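Local coordinates for peptidoglycan recognition protein 3 (Branchiostoma belcheri tsingtauense, PDB 4Z8I) that probably hydrolyses the amide bond between N-acetylmuramic acid and L-alanine in bacterial peptidoglycan, as a zinc amidase fused to a chitin-binding domain, at residues Arg4-Ser7 / Asp8-Gly12; Asp217-Lys220 / Ser221-Arg224. All coordinates share one frame; numbering follows the deposited sequence.

Contacts 1 and 2 are local turns of the chain with no element in common; their centres lie 23 Å apart and their nearest atoms about 12 Å. Residues 4-12 belong to the small, disulfide-rich N-terminal part of the chain, and contact 1 is a surface arrangement in which charged side chains meet across a loop. Residues 217-224 run from the last turn of helix 213-218 into the loop beyond it, and contact 2 is partly buried: a tryptophan lies over an isoleucine and packs against helix 174-190. An aspartate accepts bonds in each, but it pairs with an arginine and a backbone amide in contact 1 and with an indole N-H, a water and a lysine in contact 2.

Contact 1: residues Arg4-Ser7 / Asp8-Gly12; sequences RWRS and DGRCG
Between Arg6 and Arg10 the chain turns back on itself without forming a helix or strand, bringing the CA atoms of these two residues to 6.1 Å from each other, with Gly9 at the bend in the left-handed helical region (phi 95°). The contact is carried mainly by a salt bridge between Arg6 and Asp8. The guanidinium presents its NE and NH2 side to the carboxylate: NE lies 3.1 Å from Asp8 OD1, and NH2 lies 2.7 Å from Asp8 OD2. Both bonds are weak in angle, and the two planes are turned 52° against each other, so the pair is bidentate but not coplanar. Kinked at its third torsion (chi3 -58°), the Arg6 chain folds back over the loop instead of extending outward. Asp8 OD1 also accepts the amide of Arg10 at 3.3 Å, closing an Asx turn; this nearly straight bond enters from above the carboxylate plane. One oxygen thus serves a guanidinium and a backbone N-H together, which would hold the carboxylate in its orientation. The loop belongs to a cysteine-rich segment consistent with a hevein-like chitin-binding domain, where Cys11 is joined by a disulfide to Cys34. The aliphatic part of Arg6 runs past the carbonyl oxygen of Arg10, and the CB of Arg10 approaches the Arg6 guanidinium obliquely, 4.0 Å from NE. Beyond this, the Arg10 chain leads away to a cation-pi contact with Trp39, while Arg6 touches Tyr15.

Contact 2: residues Asp217-Lys220 / Ser221-Arg224; sequences DDIK and SWGR
Trp222 lays one face of its indole over Ile219, whose CA sits 3.5 Å from the centroid of the five-membered ring in a CH-pi contact. Over that same face the CG2 methyl sits above the middle of the indole, 3.6 Å from CE2. The edge of the ring is used differently: NE1 donates to Asp218 OD2 at 2.6 Å in a nearly straight bond (164°). The oxygen lies close to the indole plane, whereas the carboxylate stands almost perpendicular to the ring and is met from above its own plane. With CG anti to the backbone N (chi1 -173°), Asp218 brings this carboxylate to the indole. The backbone forms a type I beta turn from Asp218 to Ser221 as the chain leaves helix 213-218, with Ser221 N bonded to Asp218 O at 3.0 Å. Ser221 OG donates to the same carbonyl, which therefore has two partners from one residue. A water bridges the two side chains, donating to Asp218 OD1 and to Ser221 OG. Asp218 OD1 also forms a salt bridge with Lys171, so the two carboxylate oxygens have separate roles. The indole packs on helix 174-190 of the amidase fold through Ile177, Ala180 and Ile184, with Lys181 in a cation-pi contact; the Ile219 side chain lies about 10 Å from the zinc ion.

Contact 1: residues Arg4-Ser7 / Asp8-Gly12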
loop_
_atom_site.group_PDB
_atom_site.type_symbol
_atom_site.label_atom_id
_atom_site.label_comp_id
_atom_site.label_asym_id
_atom_site.label_seq_id
_atom_site.Cartn_x
_atom_site.Cartn_y
_atom_site.Cartn_z
ATOM N N ARG A 4 -14.078 -1.351 12.568
ATOM C CA ARG A 4 -14.616 -0.033 12.893
ATOM C C ARG A 4 -15.904 0.302 12.148
ATOM O O ARG A 4 -16.538 1.323 12.422
ATOM C CB ARG A 4 -13.565 1.051 12.650
ATOM C CG ARG A 4 -12.338 0.913 13.528
ATOM C CD ARG A 4 -11.558 2.211 13.605
ATOM N NE ARG A 4 -10.414 2.095 14.502
ATOM C CZ ARG A 4 -9.620 3.105 14.837
ATOM N NH1 ARG A 4 -8.600 2.903 15.661
ATOM N NH2 ARG A 4 -9.846 4.320 14.353
ATOM N N TRP A 5 -16.290 -0.553 11.208
ATOM C CA TRP A 5 -17.554 -0.375 10.507
ATOM C C TRP A 5 -18.385 -1.647 10.552
ATOM O O TRP A 5 -17.852 -2.744 10.718
ATOM C CB TRP A 5 -17.326 0.053 9.061
ATOM C CG TRP A 5 -16.519 -0.912 8.279
ATOM C CD1 TRP A 5 -16.979 -1.975 7.556
ATOM C CD2 TRP A 5 -15.099 -0.905 8.129
ATOM N NE1 TRP A 5 -15.928 -2.633 6.966
ATOM C CE2 TRP A 5 -14.762 -1.995 7.304
ATOM C CE3 TRP A 5 -14.079 -0.086 8.615
ATOM C CZ2 TRP A 5 -13.448 -2.282 6.954
ATOM C CZ3 TRP A 5 -12.777 -0.373 8.267
ATOM C CH2 TRP A 5 -12.471 -1.460 7.445
ATOM N N ARG A 6 -19.696 -1.491 10.398
ATOM C CA ARG A 6 -20.619 -2.612 10.474
ATOM C C ARG A 6 -20.683 -3.379 9.159
ATOM O O ARG A 6 -20.145 -2.938 8.145
ATOM C CB ARG A 6 -22.010 -2.114 10.858
ATOM C CG ARG A 6 -21.995 -1.063 11.948
ATOM C CD ARG A 6 -22.992 -1.385 13.041
ATOM N NE ARG A 6 -24.353 -1.506 12.531
ATOM C CZ ARG A 6 -25.391 -1.884 13.271
ATOM N NH1 ARG A 6 -25.218 -2.180 14.551
ATOM N NH2 ARG A 6 -26.599 -1.969 12.731
ATOM N N SER A 7 -21.347 -4.530 9.187
ATOM C CA SER A 7 -21.457 -5.384 8.011
ATOM C C SER A 7 -22.765 -5.136 7.275
ATOM O O SER A 7 -22.924 -5.540 6.123
ATOM C CB SER A 7 -21.363 -6.857 8.412
ATOM O OG SER A 7 -22.400 -7.207 9.312
ATOM N N ASP A 8 -23.701 -4.471 7.947
ATOM C CA ASP A 8 -25.000 -4.179 7.352
ATOM C C ASP A 8 -25.004 -2.837 6.628
ATOM O O ASP A 8 -25.960 -2.507 5.926
ATOM C CB ASP A 8 -26.114 -4.241 8.403
ATOM C CG ASP A 8 -25.923 -3.238 9.528
ATOM O OD1 ASP A 8 -24.818 -2.672 9.654
ATOM O OD2 ASP A 8 -26.884 -3.025 10.296
ATOM N N GLY A 9 -23.933 -2.067 6.800
ATOM C CA GLY A 9 -23.770 -0.817 6.081
ATOM C C GLY A 9 -24.237 0.409 6.845
ATOM O O GLY A 9 -24.292 1.511 6.292
ATOM N N ARG A 10 -24.574 0.222 8.116
ATOM C CA ARG A 10 -25.013 1.332 8.950
ATOM C C ARG A 10 -23.850 1.906 9.758
ATOM O O ARG A 10 -22.793 1.284 9.866
ATOM C CB ARG A 10 -26.160 0.894 9.859
ATOM C CG ARG A 10 -27.285 0.199 9.102
ATOM C CD ARG A 10 -28.661 0.698 9.517
ATOM N NE ARG A 10 -28.858 2.106 9.182
ATOM C CZ ARG A 10 -30.000 2.765 9.354
ATOM N NH1 ARG A 10 -31.061 2.144 9.855
ATOM N NH2 ARG A 10 -30.083 4.045 9.023
ATOM N N CYS A 11 -24.046 3.100 10.309
ATOM C CA CYS A 11 -22.974 3.817 10.994
ATOM C C CYS A 11 -23.545 4.945 11.844
ATOM O O CYS A 11 -24.756 5.158 11.871
ATOM C CB CYS A 11 -21.992 4.395 9.972
ATOM S SG CYS A 11 -22.733 5.631 8.866
ATOM N N GLY A 12 -22.669 5.672 12.532
ATOM C CA GLY A 12 -23.094 6.779 13.368
ATOM C C GLY A 12 -23.244 6.404 14.830
ATOM O O GLY A 12 -22.898 5.292 15.229
#

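Contact 2: residues Asp217-Lys220 / Ser221-Arg224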
loop_
_atom_site.group_PDB
_atom_site.type_symbol
_atom_site.label_atom_id
_atom_site.label_comp_id
_atom_site.label_asym_id
_atom_site.label_seq_id
_atom_site.Cartn_x
_atom_site.Cartn_y
_atom_site.Cartn_z
ATOM N N ASP A 217 1.075 -16.178 2.135
ATOM C CA ASP A 217 -0.162 -16.752 2.648
ATOM C C ASP A 217 -1.146 -15.644 3.004
ATOM O O ASP A 217 -2.340 -15.752 2.725
ATOM C CB ASP A 217 0.100 -17.636 3.872
ATOM C CG ASP A 217 0.646 -19.005 3.505
ATOM O OD1 ASP A 217 0.503 -19.416 2.334
ATOM O OD2 ASP A 217 1.209 -19.676 4.397
ATOM N N ASP A 218 -0.642 -14.575 3.617
ATOM C CA ASP A 218 -1.507 -13.472 4.029
ATOM C C ASP A 218 -2.132 -12.750 2.834
ATOM O O ASP A 218 -3.317 -12.417 2.862
ATOM C CB ASP A 218 -0.752 -12.485 4.924
ATOM C CG ASP A 218 -1.657 -11.415 5.514
ATOM O OD1 ASP A 218 -2.324 -11.688 6.535
ATOM O OD2 ASP A 218 -1.698 -10.295 4.963
ATOM N N ILE A 219 -1.349 -12.526 1.780
ATOM C CA ILE A 219 -1.855 -11.781 0.622
ATOM C C ILE A 219 -2.934 -12.511 -0.187
ATOM O O ILE A 219 -3.571 -11.910 -1.054
ATOM C CB ILE A 219 -0.727 -11.309 -0.326
ATOM C CG1 ILE A 219 -0.043 -12.499 -0.996
ATOM C CG2 ILE A 219 0.274 -10.440 0.420
ATOM C CD1 ILE A 219 0.997 -12.091 -2.015
ATOM N N LYS A 220 -3.140 -13.795 0.089
ATOM C CA LYS A 220 -4.222 -14.537 -0.551
ATOM C C LYS A 220 -5.555 -14.009 -0.042
ATOM O O LYS A 220 -6.543 -13.959 -0.777
ATOM C CB LYS A 220 -4.125 -16.025 -0.225
ATOM C CG LYS A 220 -2.740 -16.616 -0.361
ATOM C CD LYS A 220 -2.431 -17.019 -1.785
ATOM C CE LYS A 220 -2.033 -18.483 -1.836
ATOM N NZ LYS A 220 -1.195 -18.850 -0.660
ATOM N N SER A 221 -5.568 -13.618 1.228
ATOM C CA SER A 221 -6.768 -13.100 1.873
ATOM C C SER A 221 -7.054 -11.654 1.473
ATOM O O SER A 221 -8.131 -11.131 1.759
ATOM C CB SER A 221 -6.636 -13.199 3.393
ATOM O OG SER A 221 -5.584 -12.376 3.865
ATOM N N TRP A 222 -6.090 -11.006 0.823
ATOM C CA TRP A 222 -6.299 -9.645 0.341
ATOM C C TRP A 222 -7.256 -9.706 -0.834
ATOM O O TRP A 222 -7.368 -10.736 -1.499
ATOM C CB TRP A 222 -4.990 -8.982 -0.108
ATOM C CG TRP A 222 -3.924 -8.855 0.950
ATOM C CD1 TRP A 222 -3.857 -9.519 2.141
ATOM C CD2 TRP A 222 -2.768 -8.006 0.900
ATOM N NE1 TRP A 222 -2.729 -9.143 2.831
ATOM C CE2 TRP A 222 -2.045 -8.213 2.092
ATOM C CE3 TRP A 222 -2.275 -7.094 -0.036
ATOM C CZ2 TRP A 222 -0.856 -7.540 2.371
ATOM C CZ3 TRP A 222 -1.093 -6.426 0.244
ATOM C CH2 TRP A 222 -0.398 -6.652 1.436
ATOM N N GLY A 223 -7.951 -8.606 -1.087
ATOM C CA GLY A 223 -8.853 -8.541 -2.218
ATOM C C GLY A 223 -8.111 -8.545 -3.539
ATOM O O GLY A 223 -7.016 -7.990 -3.647
ATOM N N ARG A 224 -8.714 -9.191 -4.533
ATOM C CA ARG A 224 -8.224 -9.188 -5.913
ATOM C C ARG A 224 -6.926 -9.962 -6.148
ATOM O O ARG A 224 -6.209 -9.696 -7.113
ATOM C CB ARG A 224 -8.105 -7.758 -6.459
ATOM C CG ARG A 224 -9.380 -6.942 -6.320
ATOM C CD ARG A 224 -9.519 -5.923 -7.438
ATOM N NE ARG A 224 -9.569 -6.567 -8.747
ATOM C CZ ARG A 224 -10.676 -7.053 -9.298
ATOM N NH1 ARG A 224 -11.832 -6.971 -8.654
ATOM N NH2 ARG A 224 -10.628 -7.626 -10.492
HETATM O O HOH W 1 -5.016 -10.216 6.259
#